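Long-range contacts in oxidoreductase, NAD-binding/iron-sulfur cluster-binding protein (Nitratireductor pacificus pht-3B, PDB 6ZXU), which is a catabolic reductive dehalogenase that binds cobalamin and two [4Fe-4S] clusters, through which it probably removes halogen from organohalide substrates: residues 306-311 and 401-406; 560-565 and 679-684. All blocks are in the same frame, centred on the assembly; numbering follows the deposited sequence.

Interactions 1 and 2 lie on the same side of the chain's centre, their own centres about 12 Å apart, and they meet directly through the loop 306-311 and the turn in 560-565. Gln309 N probably donates to Asn563 OD1 over 2.8 Å, and Ile308 CG1 packs 3.4 Å from Asn563 O. From the other segment of interaction 2, Pro682 CB comes to 3.5 Å from Gln309 NE2. Both contacts border the cobalamin pocket: the side chains of Tyr406 in interaction 1 and of Phe562 in interaction 2 each come within about 3 Å of the bound cofactor. The two thus adjoin through loop 306-311, and each supplies residues to the pocket.

Interaction 1 (306-311 and 401-406); sequences QEIQRV and EPWMYY
Tyr405 O is gripped by two donors at once: Arg310 NE reaches it over 3.1 Å from above the carbonyl plane, and a water that accepts from Val311 N donates to it as well. The next carbonyl takes the end of the same side chain, with Arg310 NH2 2.7 Å from Tyr406 O in a nearly straight bond (N-H...O 168°). Tyr406 O lies in the guanidinium plane, whereas Tyr405 O is tilted from it and its bond is more bent. The arginine chain is bent at chi3 (64°), and Pro402 O lies over one face of the guanidinium; it is also 3.3 Å from Arg310 CD. Ile416 O is a further acceptor for NH2, and this set of carbonyl oxygens is likely to stabilise the positive charge.

The segment 401-406, with its short 3-10 turn at 402-404, follows an outermost strand, 394-399, of a four-stranded antiparallel sheet. Arg310 thus ties the loop ahead of helix 317-323 to the loop that links strands 394-399 and 422-429. Tyr406 points its hydroxyl to the cobalamin, with which it hydrogen-bonds, while Val311 O lies in the plane of its ring, 3.5 Å from Tyr406 CD1.

Farther along, Ile308 CD1 stands over the six-membered ring of Trp403 in a CH-pi contact, 3.9 Å from the centroid. Met404 CG lies over the opposite face. Trp403 NE1 donates to Glu401 OE1 over 2.9 Å, from above the carboxylate plane, which probably limits the indole's rotation; that carboxylate also forms a salt bridge with Arg305. A second water donates to both Gln309 O and Trp403 O.

Interaction 2 (560-565 and 679-684); sequences VMFNGY and MYPPRL
The touching parts of 560-565 and 679-684 run in nearly the same direction, 22° apart, and approach most closely in the backbone at Asn563 and Pro681, whose CA atoms are 5.8 Å apart. Residues 562-565 form a type I' turn, closed by reciprocal backbone hydrogen bonds between Phe562 and Tyr565, that joins strands 560-562 and 565-567 into a tight beta hairpin with Asn563 and Gly564 at its tip.

Phe562 carries the centre of the contact. Its CG is anti to the backbone N (chi1 176°), which extends the ring toward the proline-rich loop: Phe562 CE2 reaches Pro681 CB at 3.8 Å, and Tyr680 O lies near the ring plane, 3.7 Å from Phe562 CZ. Met679 slides past the ring in the opposite direction. Its sulfur makes a Met-aromatic contact at the ring edge, with SD 5.3 Å from the Phe562 centroid, and a bend at chi3 (44°) brings CE to 3.8 Å from Phe562 CD2. The same methyl meets Val560 tip to tip, CE standing 3.6 Å from Val560 CG2. At the turn, the Asn563 and Pro682 side chains cross at about a right angle, Asn563 CG being 3.6 Å from Pro682 CD.

Helix 700-709 packs against Met679 and Pro681, while Lys569 makes a cation-pi contact with Phe562 and Tyr565 OH hydrogen-bonds to the cobalamin. An alanine in place of Phe562 would probably open a gap between Met679 and Pro681 beside the cofactor and leave Lys569 without its aromatic partner.

The polar ends are engaged elsewhere, Asn563 OD1 with Gln309 N and Tyr680 OH with Glu573, which implies that these two segments hold to each other by apolar and sulfur-aromatic packing.

Interaction 1 (306-311 and 401-406)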
ATOM      1  N   GLN A 306     -19.484  21.926  12.629  1.00 17.07           N
ATOM      2  CA  GLN A 306     -20.812  22.432  12.274  1.00 19.11           C
ATOM      3  C   GLN A 306     -20.846  23.104  10.922  1.00 19.36           C
ATOM      4  O   GLN A 306     -21.919  23.300  10.385  1.00 21.72           O
ATOM      5  CB  GLN A 306     -21.345  23.387  13.334  1.00 21.72           C
ATOM      6  CG  GLN A 306     -21.711  22.673  14.580  1.00 22.12           C
ATOM      7  CD  GLN A 306     -22.309  23.651  15.612  1.00 26.37           C
ATOM      8  OE1 GLN A 306     -21.586  24.273  16.354  1.00 26.95           O
ATOM      9  NE2 GLN A 306     -23.556  23.858  15.529  1.00 26.54           N
ATOM     10  N   GLU A 307     -19.691  23.409  10.325  1.00 16.70           N
ATOM     11  CA  GLU A 307     -19.671  24.054   9.029  1.00 17.97           C
ATOM     12  C   GLU A 307     -19.244  23.104   7.870  1.00 17.85           C
ATOM     13  O   GLU A 307     -19.077  23.550   6.751  1.00 18.94           O
ATOM     14  CB  GLU A 307     -18.758  25.240   9.074  1.00 17.81           C
ATOM     15  CG  GLU A 307     -19.258  26.317  10.038  1.00 24.28           C
ATOM     16  CD  GLU A 307     -18.328  27.575  10.165  1.00 31.44           C
ATOM     17  OE1 GLU A 307     -18.389  28.354  11.209  1.00 26.61           O
ATOM     18  OE2 GLU A 307     -17.482  27.790   9.230  1.00 30.56           O
ATOM     19  N   ILE A 308     -19.029  21.830   8.160  1.00 16.62           N
ATOM     20  CA  ILE A 308     -18.583  20.905   7.137  1.00 16.31           C
ATOM     21  C   ILE A 308     -19.811  20.289   6.440  1.00 18.70           C
ATOM     22  O   ILE A 308     -20.521  19.546   7.062  1.00 19.44           O
ATOM     23  CB  ILE A 308     -17.691  19.785   7.716  1.00 16.67           C
ATOM     24  CG1 ILE A 308     -16.440  20.325   8.334  1.00 14.40           C
ATOM     25  CG2 ILE A 308     -17.350  18.819   6.611  1.00 16.78           C
ATOM     26  CD1 ILE A 308     -15.621  19.315   9.125  1.00 16.47           C
ATOM     27  N   GLN A 309     -19.999  20.560   5.169  1.00 17.84           N
ATOM     28  CA  GLN A 309     -21.071  19.934   4.422  1.00 21.67           C
ATOM     29  C   GLN A 309     -20.617  18.613   3.844  1.00 22.51           C
ATOM     30  O   GLN A 309     -19.451  18.441   3.471  1.00 21.89           O
ATOM     31  CB  GLN A 309     -21.524  20.777   3.287  1.00 23.75           C
ATOM     32  CG  GLN A 309     -22.165  22.057   3.648  1.00 29.29           C
ATOM     33  CD  GLN A 309     -22.450  22.895   2.355  1.00 39.85           C
ATOM     34  OE1 GLN A 309     -22.076  24.059   2.255  1.00 49.59           O
ATOM     35  NE2 GLN A 309     -23.077  22.289   1.375  1.00 47.23           N
ATOM     36  N   ARG A 310     -21.523  17.638   3.824  1.00 17.28           N
ATOM     37  CA  ARG A 310     -21.291  16.341   3.184  1.00 18.68           C
ATOM     38  C   ARG A 310     -21.433  16.502   1.626  1.00 19.95           C
ATOM     39  O   ARG A 310     -22.159  17.349   1.142  1.00 21.42           O
ATOM     40  CB  ARG A 310     -22.216  15.268   3.768  1.00 19.64           C
ATOM     41  CG  ARG A 310     -21.828  14.873   5.167  1.00 17.22           C
ATOM     42  CD  ARG A 310     -22.863  14.016   5.831  1.00 20.56           C
ATOM     43  NE  ARG A 310     -23.016  12.735   5.150  1.00 17.71           N
ATOM     44  CZ  ARG A 310     -23.920  11.835   5.457  1.00 19.93           C
ATOM     45  NH1 ARG A 310     -24.798  12.093   6.382  1.00 20.51           N
ATOM     46  NH2 ARG A 310     -24.028  10.728   4.771  1.00 20.01           N
ATOM     47  N   VAL A 311     -20.623  15.736   0.909  1.00 19.28           N
ATOM     48  CA  VAL A 311     -20.357  15.869  -0.524  1.00 18.94           C
ATOM     49  C   VAL A 311     -20.915  14.621  -1.220  1.00 16.79           C
ATOM     50  O   VAL A 311     -20.789  13.476  -0.668  1.00 19.18           O
ATOM     51  CB  VAL A 311     -18.793  15.928  -0.766  1.00 19.34           C
ATOM     52  CG1 VAL A 311     -18.507  16.197  -2.208  1.00 22.82           C
ATOM     53  CG2 VAL A 311     -18.207  17.025   0.128  1.00 24.84           C
ATOM     54  N   GLU A 401     -17.468   9.961  12.240  1.00 21.22           N
ATOM     55  CA  GLU A 401     -18.396  11.038  12.363  1.00 19.22           C
ATOM     56  C   GLU A 401     -19.230  11.191  11.118  1.00 21.41           C
ATOM     57  O   GLU A 401     -18.824  10.797  10.036  1.00 19.94           O
ATOM     58  CB  GLU A 401     -17.672  12.289  12.747  1.00 20.90           C
ATOM     59  CG  GLU A 401     -16.842  12.092  13.997  1.00 20.34           C
ATOM     60  CD  GLU A 401     -16.159  13.364  14.458  1.00 24.21           C
ATOM     61  OE1 GLU A 401     -16.848  14.408  14.510  1.00 25.60           O
ATOM     62  OE2 GLU A 401     -14.918  13.333  14.768  1.00 28.11           O
ATOM     63  N   PRO A 402     -20.465  11.678  11.248  1.00 23.21           N
ATOM     64  CA  PRO A 402     -21.362  11.665  10.082  1.00 22.76           C
ATOM     65  C   PRO A 402     -20.836  12.439   8.919  1.00 21.20           C
ATOM     66  O   PRO A 402     -21.035  12.030   7.754  1.00 19.97           O
ATOM     67  CB  PRO A 402     -22.715  12.285  10.620  1.00 23.06           C
ATOM     68  CG  PRO A 402     -22.625  11.953  12.083  1.00 25.43           C
ATOM     69  CD  PRO A 402     -21.191  12.063  12.492  1.00 26.93           C
ATOM     70  N   TRP A 403     -20.107  13.508   9.190  1.00 19.58           N
ATOM     71  CA  TRP A 403     -19.625  14.320   8.090  1.00 20.60           C
ATOM     72  C   TRP A 403     -18.476  13.607   7.309  1.00 19.70           C
ATOM     73  O   TRP A 403     -18.011  14.181   6.328  1.00 20.02           O
ATOM     74  CB  TRP A 403     -19.146  15.708   8.595  1.00 20.57           C
ATOM     75  CG  TRP A 403     -18.217  15.644   9.762  1.00 21.65           C
ATOM     76  CD1 TRP A 403     -18.557  15.593  11.083  1.00 22.62           C
ATOM     77  CD2 TRP A 403     -16.806  15.600   9.725  1.00 20.53           C
ATOM     78  NE1 TRP A 403     -17.427  15.541  11.853  1.00 24.97           N
ATOM     79  CE2 TRP A 403     -16.352  15.520  11.016  1.00 21.91           C
ATOM     80  CE3 TRP A 403     -15.853  15.594   8.680  1.00 21.74           C
ATOM     81  CZ2 TRP A 403     -14.991  15.498  11.325  1.00 24.19           C
ATOM     82  CZ3 TRP A 403     -14.547  15.586   8.994  1.00 19.47           C
ATOM     83  CH2 TRP A 403     -14.118  15.542  10.306  1.00 21.27           C
ATOM     84  N   MET A 404     -17.981  12.468   7.804  1.00 15.85           N
ATOM     85  CA  MET A 404     -16.912  11.678   7.113  1.00 16.36           C
ATOM     86  C   MET A 404     -17.528  10.729   6.026  1.00 17.81           C
ATOM     87  O   MET A 404     -16.818  10.241   5.163  1.00 17.62           O
ATOM     88  CB  MET A 404     -16.148  10.824   8.104  1.00 14.91           C
ATOM     89  CG  MET A 404     -15.368  11.615   9.154  1.00 17.77           C
ATOM     90  SD  MET A 404     -14.599  10.472  10.292  1.00 21.38           S
ATOM     91  CE  MET A 404     -13.659  11.583  11.329  1.00 18.56           C
ATOM     92  N   TYR A 405     -18.853  10.511   6.064  1.00 13.94           N
ATOM     93  CA  TYR A 405     -19.541   9.760   5.048  1.00 15.92           C
ATOM     94  C   TYR A 405     -19.921  10.666   3.911  1.00 15.43           C
ATOM     95  O   TYR A 405     -20.291  11.825   4.114  1.00 15.61           O
ATOM     96  CB  TYR A 405     -20.790   9.076   5.617  1.00 15.86           C
ATOM     97  CG  TYR A 405     -20.561   7.997   6.649  1.00 16.48           C
ATOM     98  CD1 TYR A 405     -20.225   8.314   7.952  1.00 18.79           C
ATOM     99  CD2 TYR A 405     -20.721   6.678   6.330  1.00 17.00           C
ATOM    100  CE1 TYR A 405     -20.051   7.327   8.904  1.00 17.20           C
ATOM    101  CE2 TYR A 405     -20.568   5.675   7.276  1.00 17.73           C
ATOM    102  CZ  TYR A 405     -20.258   5.983   8.549  1.00 18.40           C
ATOM    103  OH  TYR A 405     -20.122   5.005   9.471  1.00 19.26           O
ATOM    104  N   TYR A 406     -19.870  10.158   2.700  1.00 13.32           N
ATOM    105  CA  TYR A 406     -20.423  10.866   1.556  1.00 14.12           C
ATOM    106  C   TYR A 406     -21.930  11.093   1.724  1.00 13.56           C
ATOM    107  O   TYR A 406     -22.608  10.380   2.449  1.00 13.86           O
ATOM    108  CB  TYR A 406     -20.212  10.091   0.272  1.00 17.39           C
ATOM    109  CG  TYR A 406     -18.782   9.998  -0.211  1.00 16.76           C
ATOM    110  CD1 TYR A 406     -18.179  11.080  -0.810  1.00 15.33           C
ATOM    111  CD2 TYR A 406     -18.084   8.787  -0.141  1.00 16.37           C
ATOM    112  CE1 TYR A 406     -16.857  10.973  -1.233  1.00 16.52           C
ATOM    113  CE2 TYR A 406     -16.800   8.670  -0.568  1.00 15.59           C
ATOM    114  CZ  TYR A 406     -16.200   9.756  -1.113  1.00 17.54           C
ATOM    115  OH  TYR A 406     -14.911   9.640  -1.617  1.00 18.71           O
TER
HETATM  116  O   HOH W   1     -17.928  15.804   4.180  1.00 23.41           O
HETATM  117  O   HOH W   2     -19.146  13.679   2.736  1.00 19.11           O

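Interaction 2 (560-565 and 679-684)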
ATOM      1  N   VAL A 560      -5.916  27.824   3.546  1.00 17.33           N
ATOM      2  CA  VAL A 560      -7.200  28.467   3.404  1.00 16.61           C
ATOM      3  C   VAL A 560      -8.265  27.628   4.140  1.00 17.15           C
ATOM      4  O   VAL A 560      -8.045  26.456   4.502  1.00 16.34           O
ATOM      5  CB  VAL A 560      -7.636  28.641   1.924  1.00 16.72           C
ATOM      6  CG1 VAL A 560      -6.685  29.566   1.189  1.00 20.48           C
ATOM      7  CG2 VAL A 560      -7.722  27.322   1.160  1.00 16.21           C
ATOM      8  N   MET A 561      -9.413  28.253   4.359  1.00 17.19           N
ATOM      9  CA  MET A 561     -10.583  27.500   4.815  1.00 18.84           C
ATOM     10  C   MET A 561     -11.277  26.935   3.582  1.00 18.29           C
ATOM     11  O   MET A 561     -11.406  27.617   2.563  1.00 17.92           O
ATOM     12  CB  MET A 561     -11.555  28.461   5.598  1.00 21.41           C
ATOM     13  CG  MET A 561     -11.019  28.998   6.912  1.00 19.24           C
ATOM     14  SD  MET A 561     -10.304  27.770   8.009  1.00 22.00           S
ATOM     15  CE  MET A 561     -11.754  26.830   8.459  1.00 22.59           C
ATOM     16  N   PHE A 562     -11.756  25.724   3.721  1.00 15.81           N
ATOM     17  CA  PHE A 562     -12.418  24.997   2.647  1.00 15.03           C
ATOM     18  C   PHE A 562     -13.437  24.099   3.333  1.00 14.69           C
ATOM     19  O   PHE A 562     -13.056  23.251   4.096  1.00 15.17           O
ATOM     20  CB  PHE A 562     -11.343  24.138   1.873  1.00 14.42           C
ATOM     21  CG  PHE A 562     -11.891  23.256   0.789  1.00 14.01           C
ATOM     22  CD1 PHE A 562     -12.288  21.934   1.036  1.00 15.74           C
ATOM     23  CD2 PHE A 562     -12.036  23.741  -0.491  1.00 14.17           C
ATOM     24  CE1 PHE A 562     -12.845  21.189   0.058  1.00 14.21           C
ATOM     25  CE2 PHE A 562     -12.612  22.981  -1.479  1.00 13.66           C
ATOM     26  CZ  PHE A 562     -12.989  21.680  -1.202  1.00 14.14           C
ATOM     27  N   ASN A 563     -14.732  24.310   3.046  1.00 14.77           N
ATOM     28  CA  ASN A 563     -15.826  23.468   3.512  1.00 13.54           C
ATOM     29  C   ASN A 563     -15.682  23.205   4.979  1.00 13.34           C
ATOM     30  O   ASN A 563     -15.846  22.071   5.447  1.00 13.94           O
ATOM     31  CB  ASN A 563     -15.907  22.154   2.743  1.00 12.80           C
ATOM     32  CG  ASN A 563     -17.183  21.341   3.063  1.00 13.82           C
ATOM     33  OD1 ASN A 563     -18.201  21.887   3.470  1.00 16.61           O
ATOM     34  ND2 ASN A 563     -17.123  20.087   2.846  1.00 13.45           N
ATOM     35  N   GLY A 564     -15.414  24.277   5.762  1.00 14.09           N
ATOM     36  CA  GLY A 564     -15.350  24.146   7.196  1.00 13.73           C
ATOM     37  C   GLY A 564     -14.075  23.738   7.859  1.00 14.48           C
ATOM     38  O   GLY A 564     -14.041  23.537   9.051  1.00 16.10           O
ATOM     39  N   TYR A 565     -12.993  23.510   7.100  1.00 15.37           N
ATOM     40  CA  TYR A 565     -11.716  23.133   7.683  1.00 14.85           C
ATOM     41  C   TYR A 565     -10.561  23.829   6.990  1.00 14.56           C
ATOM     42  O   TYR A 565     -10.627  24.185   5.869  1.00 15.47           O
ATOM     43  CB  TYR A 565     -11.513  21.595   7.717  1.00 14.87           C
ATOM     44  CG  TYR A 565     -11.747  20.928   6.369  1.00 15.03           C
ATOM     45  CD1 TYR A 565     -12.996  20.480   5.995  1.00 13.93           C
ATOM     46  CD2 TYR A 565     -10.740  20.765   5.522  1.00 14.70           C
ATOM     47  CE1 TYR A 565     -13.226  19.935   4.761  1.00 15.69           C
ATOM     48  CE2 TYR A 565     -10.917  20.187   4.309  1.00 14.59           C
ATOM     49  CZ  TYR A 565     -12.147  19.752   3.928  1.00 16.47           C
ATOM     50  OH  TYR A 565     -12.325  19.181   2.710  1.00 15.91           O
ATOM     51  N   MET A 679     -10.643  25.960  -6.577  1.00 15.12           N
ATOM     52  CA  MET A 679     -11.113  25.031  -5.548  1.00 15.29           C
ATOM     53  C   MET A 679     -12.583  24.702  -5.793  1.00 16.42           C
ATOM     54  O   MET A 679     -13.301  25.509  -6.343  1.00 16.30           O
ATOM     55  CB  MET A 679     -10.923  25.567  -4.142  1.00 17.26           C
ATOM     56  CG  MET A 679     -11.596  26.860  -3.875  1.00 21.06           C
ATOM     57  SD  MET A 679     -11.776  27.318  -2.165  1.00 23.41           S
ATOM     58  CE  MET A 679     -10.216  26.973  -1.362  1.00 25.49           C
ATOM     59  N   TYR A 680     -13.011  23.550  -5.343  1.00 15.17           N
ATOM     60  CA  TYR A 680     -14.351  23.097  -5.637  1.00 16.62           C
ATOM     61  C   TYR A 680     -14.994  22.601  -4.347  1.00 17.39           C
ATOM     62  O   TYR A 680     -15.157  21.393  -4.148  1.00 14.68           O
ATOM     63  CB  TYR A 680     -14.342  22.036  -6.705  1.00 16.13           C
ATOM     64  CG  TYR A 680     -13.809  22.544  -8.002  1.00 17.86           C
ATOM     65  CD1 TYR A 680     -14.567  23.326  -8.824  1.00 20.22           C
ATOM     66  CD2 TYR A 680     -12.478  22.358  -8.340  1.00 17.51           C
ATOM     67  CE1 TYR A 680     -14.067  23.864  -9.998  1.00 20.11           C
ATOM     68  CE2 TYR A 680     -11.934  22.938  -9.489  1.00 20.57           C
ATOM     69  CZ  TYR A 680     -12.766  23.701 -10.320  1.00 21.21           C
ATOM     70  OH  TYR A 680     -12.238  24.238 -11.525  1.00 23.25           O
ATOM     71  N   PRO A 681     -15.408  23.558  -3.485  1.00 18.95           N
ATOM     72  CA  PRO A 681     -16.152  23.162  -2.303  1.00 18.52           C
ATOM     73  C   PRO A 681     -17.549  22.744  -2.727  1.00 17.94           C
ATOM     74  O   PRO A 681     -17.887  22.893  -3.877  1.00 16.31           O
ATOM     75  CB  PRO A 681     -16.158  24.433  -1.460  1.00 19.15           C
ATOM     76  CG  PRO A 681     -16.045  25.524  -2.462  1.00 20.79           C
ATOM     77  CD  PRO A 681     -15.213  25.004  -3.561  1.00 18.24           C
ATOM     78  N   PRO A 682     -18.381  22.238  -1.777  1.00 21.88           N
ATOM     79  CA  PRO A 682     -19.723  21.779  -2.151  1.00 22.29           C
ATOM     80  C   PRO A 682     -20.540  22.656  -3.096  1.00 22.97           C
ATOM     81  O   PRO A 682     -21.230  22.128  -3.977  1.00 24.00           O
ATOM     82  CB  PRO A 682     -20.402  21.600  -0.801  1.00 22.32           C
ATOM     83  CG  PRO A 682     -19.264  21.098   0.040  1.00 23.69           C
ATOM     84  CD  PRO A 682     -18.087  21.912  -0.371  1.00 19.64           C
ATOM     85  N   ARG A 683     -20.469  23.953  -2.974  1.00 22.54           N
ATOM     86  CA  ARG A 683     -21.259  24.711  -3.901  1.00 25.52           C
ATOM     87  C   ARG A 683     -20.895  24.566  -5.358  1.00 25.86           C
ATOM     88  O   ARG A 683     -21.693  24.908  -6.191  1.00 25.75           O
ATOM     89  CB  ARG A 683     -21.282  26.172  -3.533  1.00 29.30           C
ATOM     90  CG  ARG A 683     -20.043  26.924  -3.626  1.00 31.76           C
ATOM     91  CD  ARG A 683     -20.286  28.391  -3.177  1.00 36.39           C
ATOM     92  NE  ARG A 683     -21.027  29.097  -4.204  1.00 37.43           N
ATOM     93  CZ  ARG A 683     -20.495  29.748  -5.221  1.00 43.73           C
ATOM     94  NH1 ARG A 683     -19.194  29.886  -5.298  1.00 51.99           N
ATOM     95  NH2 ARG A 683     -21.270  30.249  -6.193  1.00 56.25           N
ATOM     96  N   LEU A 684     -19.662  24.143  -5.667  1.00 22.22           N
ATOM     97  CA  LEU A 684     -19.213  23.977  -7.042  1.00 17.44           C
ATOM     98  C   LEU A 684     -19.112  22.527  -7.425  1.00 18.94           C
ATOM     99  O   LEU A 684     -18.458  22.200  -8.427  1.00 19.64           O
ATOM    100  CB  LEU A 684     -17.883  24.704  -7.246  1.00 21.02           C
ATOM    101  CG  LEU A 684     -17.959  26.234  -7.030  1.00 23.08           C
ATOM    102  CD1 LEU A 684     -16.576  26.862  -7.200  1.00 23.56           C
ATOM    103  CD2 LEU A 684     -18.894  26.813  -8.085  1.00 27.73           C
TER